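PDB 4GDI: neuraminidase from Influenza A virus, which is a tetrameric, neuraminidase-like surface glycoprotein with a diverged putative active site, for which removal of terminal sialic acid is presumed but uncertain. Local coordinates for residues Y60-L68 / T347-E355. Numbering follows the deposited sequence.
Sequences YGLSANQHL and TVGLGMIQE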
loop_
_atom_site.group_PDB
_atom_site.type_symbol
_atom_site.label_atom_id
_atom_site.label_comp_id
_atom_site.label_asym_id
_atom_site.label_seq_id
_atom_site.Cartn_x
_atom_site.Cartn_y
_atom_site.Cartn_z
ATOM N N TYR A 60 -8.883 -14.361 -14.891
ATOM C CA TYR A 60 -8.635 -15.446 -15.829
ATOM C C TYR A 60 -7.231 -15.438 -16.409
ATOM O O TYR A 60 -6.858 -16.361 -17.143
ATOM C CB TYR A 60 -9.661 -15.458 -16.955
ATOM C CG TYR A 60 -9.535 -14.341 -17.942
ATOM C CD1 TYR A 60 -8.684 -14.451 -19.042
ATOM C CD2 TYR A 60 -10.285 -13.185 -17.802
ATOM C CE1 TYR A 60 -8.576 -13.431 -19.961
ATOM C CE2 TYR A 60 -10.181 -12.156 -18.718
ATOM C CZ TYR A 60 -9.333 -12.284 -19.797
ATOM O OH TYR A 60 -9.240 -11.250 -20.704
ATOM N N GLY A 61 -6.444 -14.427 -16.074
ATOM C CA GLY A 61 -5.061 -14.421 -16.511
ATOM C C GLY A 61 -4.254 -13.246 -16.019
ATOM O O GLY A 61 -4.786 -12.280 -15.457
ATOM N N LEU A 62 -2.951 -13.341 -16.256
ATOM C CA LEU A 62 -2.008 -12.311 -15.884
ATOM C C LEU A 62 -1.207 -11.942 -17.121
ATOM O O LEU A 62 -0.675 -12.816 -17.796
ATOM C CB LEU A 62 -1.069 -12.843 -14.798
ATOM C CG LEU A 62 -0.325 -11.790 -13.976
ATOM C CD1 LEU A 62 -1.296 -11.054 -13.084
ATOM C CD2 LEU A 62 0.786 -12.432 -13.137
ATOM N N SER A 63 -1.093 -10.655 -17.411
ATOM C CA SER A 63 -0.341 -10.215 -18.583
ATOM C C SER A 63 1.172 -10.337 -18.404
ATOM O O SER A 63 1.716 -10.087 -17.323
ATOM C CB SER A 63 -0.671 -8.762 -18.891
ATOM O OG SER A 63 -0.277 -7.939 -17.806
ATOM N N ALA A 64 1.845 -10.693 -19.491
ATOM C CA ALA A 64 3.303 -10.714 -19.542
ATOM C C ALA A 64 3.770 -10.427 -20.973
ATOM O O ALA A 64 3.411 -11.150 -21.908
ATOM C CB ALA A 64 3.821 -12.062 -19.072
ATOM N N ASN A 65 4.541 -9.357 -21.146
ATOM C CA ASN A 65 5.006 -8.954 -22.475
ATOM C C ASN A 65 3.918 -9.089 -23.534
ATOM O O ASN A 65 4.141 -9.688 -24.592
ATOM C CB ASN A 65 6.213 -9.796 -22.899
ATOM C CG ASN A 65 7.303 -9.818 -21.852
ATOM O OD1 ASN A 65 7.929 -8.794 -21.573
ATOM N ND2 ASN A 65 7.541 -10.990 -21.270
ATOM N N GLN A 66 2.738 -8.557 -23.228
ATOM C CA GLN A 66 1.619 -8.503 -24.174
ATOM C C GLN A 66 0.867 -9.827 -24.354
ATOM O O GLN A 66 -0.217 -9.851 -24.953
ATOM C CB GLN A 66 2.070 -7.965 -25.538
ATOM C CG GLN A 66 2.722 -6.591 -25.459
ATOM C CD GLN A 66 1.927 -5.629 -24.583
ATOM O OE1 GLN A 66 0.705 -5.504 -24.715
ATOM N NE2 GLN A 66 2.618 -4.964 -23.668
ATOM N N HIS A 67 1.415 -10.916 -23.829
ATOM C CA HIS A 67 0.710 -12.194 -23.874
ATOM C C HIS A 67 0.309 -12.639 -22.475
ATOM O O HIS A 67 0.543 -11.933 -21.500
ATOM C CB HIS A 67 1.570 -13.252 -24.573
ATOM C CG HIS A 67 2.020 -12.835 -25.936
ATOM N ND1 HIS A 67 3.213 -12.178 -26.158
ATOM C CD2 HIS A 67 1.419 -12.940 -27.146
ATOM C CE1 HIS A 67 3.336 -11.915 -27.446
ATOM N NE2 HIS A 67 2.261 -12.366 -28.069
ATOM N N LEU A 68 -0.320 -13.801 -22.381
ATOM C CA LEU A 68 -0.709 -14.327 -21.089
ATOM C C LEU A 68 0.436 -15.136 -20.520
ATOM O O LEU A 68 0.981 -15.997 -21.204
ATOM C CB LEU A 68 -1.948 -15.208 -21.224
ATOM C CG LEU A 68 -3.259 -14.460 -21.457
ATOM C CD1 LEU A 68 -4.013 -15.087 -22.604
ATOM C CD2 LEU A 68 -4.104 -14.469 -20.201
ATOM N N THR A 347 -6.502 -6.165 -28.005
ATOM C CA THR A 347 -5.080 -6.157 -27.675
ATOM C C THR A 347 -4.286 -6.896 -28.747
ATOM O O THR A 347 -4.836 -7.681 -29.508
ATOM C CB THR A 347 -4.785 -6.763 -26.277
ATOM O OG1 THR A 347 -4.816 -8.195 -26.343
ATOM C CG2 THR A 347 -5.816 -6.260 -25.231
ATOM N N VAL A 348 -2.988 -6.637 -28.802
ATOM C CA VAL A 348 -2.168 -7.222 -29.847
ATOM C C VAL A 348 -1.822 -8.672 -29.516
ATOM O O VAL A 348 -1.749 -9.508 -30.411
ATOM C CB VAL A 348 -0.899 -6.384 -30.114
ATOM C CG1 VAL A 348 -0.001 -6.331 -28.886
ATOM C CG2 VAL A 348 -0.143 -6.941 -31.316
ATOM N N GLY A 349 -1.676 -8.987 -28.229
ATOM C CA GLY A 349 -1.141 -10.282 -27.834
ATOM C C GLY A 349 -1.991 -11.208 -26.974
ATOM O O GLY A 349 -1.562 -12.323 -26.673
ATOM N N LEU A 350 -3.180 -10.779 -26.558
ATOM C CA LEU A 350 -4.024 -11.665 -25.749
ATOM C C LEU A 350 -5.523 -11.428 -25.922
ATOM O O LEU A 350 -6.313 -11.692 -25.019
ATOM C CB LEU A 350 -3.627 -11.581 -24.272
ATOM C CG LEU A 350 -3.397 -10.176 -23.726
ATOM C CD1 LEU A 350 -4.728 -9.484 -23.499
ATOM C CD2 LEU A 350 -2.567 -10.241 -22.450
ATOM N N GLY A 351 -5.902 -10.934 -27.092
ATOM C CA GLY A 351 -7.295 -10.874 -27.488
ATOM C C GLY A 351 -8.074 -9.727 -26.888
ATOM O O GLY A 351 -7.511 -8.716 -26.483
ATOM N N MET A 352 -9.389 -9.906 -26.845
ATOM C CA MET A 352 -10.305 -8.884 -26.366
ATOM C C MET A 352 -10.309 -8.867 -24.848
ATOM O O MET A 352 -10.476 -9.910 -24.202
ATOM C CB MET A 352 -11.720 -9.173 -26.878
ATOM C CG MET A 352 -12.755 -8.148 -26.437
ATOM S SD MET A 352 -13.578 -7.312 -27.807
ATOM C CE MET A 352 -12.198 -6.458 -28.571
ATOM N N ILE A 353 -10.101 -7.687 -24.276
ATOM C CA ILE A 353 -10.213 -7.534 -22.831
ATOM C C ILE A 353 -11.378 -6.601 -22.563
ATOM O O ILE A 353 -11.796 -5.858 -23.449
ATOM C CB ILE A 353 -8.930 -6.946 -22.194
ATOM C CG1 ILE A 353 -8.633 -5.566 -22.765
ATOM C CG2 ILE A 353 -7.742 -7.868 -22.428
ATOM C CD1 ILE A 353 -7.517 -4.847 -22.058
ATOM N N GLN A 354 -11.918 -6.654 -21.353
ATOM C CA GLN A 354 -12.908 -5.665 -20.943
ATOM C C GLN A 354 -12.446 -4.910 -19.703
ATOM O O GLN A 354 -11.880 -5.482 -18.766
ATOM C CB GLN A 354 -14.276 -6.299 -20.704
ATOM C CG GLN A 354 -14.252 -7.535 -19.862
ATOM C CD GLN A 354 -14.028 -8.767 -20.699
ATOM O OE1 GLN A 354 -14.315 -8.766 -21.897
ATOM N NE2 GLN A 354 -13.504 -9.824 -20.080
ATOM N N GLU A 355 -12.691 -3.608 -19.727
ATOM C CA GLU A 355 -12.422 -2.743 -18.602
ATOM C C GLU A 355 -13.730 -2.074 -18.176
ATOM O O GLU A 355 -14.528 -1.654 -19.018
ATOM C CB GLU A 355 -11.374 -1.705 -19.009
ATOM C CG GLU A 355 -9.939 -2.190 -18.827
ATOM C CD GLU A 355 -9.596 -2.407 -17.365
ATOM O OE1 GLU A 355 -9.913 -1.512 -16.547
ATOM O OE2 GLU A 355 -9.029 -3.474 -17.036
HETATM O O HOH W 1 -10.507 -8.547 -19.534
HETATM O O HOH W 2 -8.362 -11.837 -23.061
HETATM O O HOH W 3 -1.335 -7.250 -25.989
#
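Leu350 leans its isobutyl group against the turn at Gln66 and His67: with CG between its backbone N and carbonyl carbon (chi1 45°), CG lies 3.4 Å from Gln66 O and CD2 lies 3.7 Å from His67 O. Leu68 crosses it at about a right angle, its CD1 resting 3.9 Å from Leu350 CB. With no side chain in the way, Gly349 CA approaches Gln66 O to 3.1 Å in a C-H...O contact, while the His67 ring sets CD2 against Gly349 O. Direct hydrogen bonds between the segments are absent; waters supply the polar links. The Tyr60 hydroxyl donates to one water, 2.6 Å from its OH, which in turn donates to Leu350 O and Met352 O. A second water donates to Tyr60 OH and accepts from Gln354 N, and a third accepts from Gly349 N beside Gln66 O and OE1. Behind this layer, the type I' turn Ala64–His67 shapes one loop; in the other, an ST motif, Thr347 OG1 accepts from Leu350 N and donates to Gly351 O (2.7 Å). Gln66 NE2 hydrogen-bonds Leu34 O. Two beta-propeller sheets thus meet through strand and loop packing and water, tied directly by Gln354 NE2 to Ser41 O on strand 39-42, beside strand 53-64.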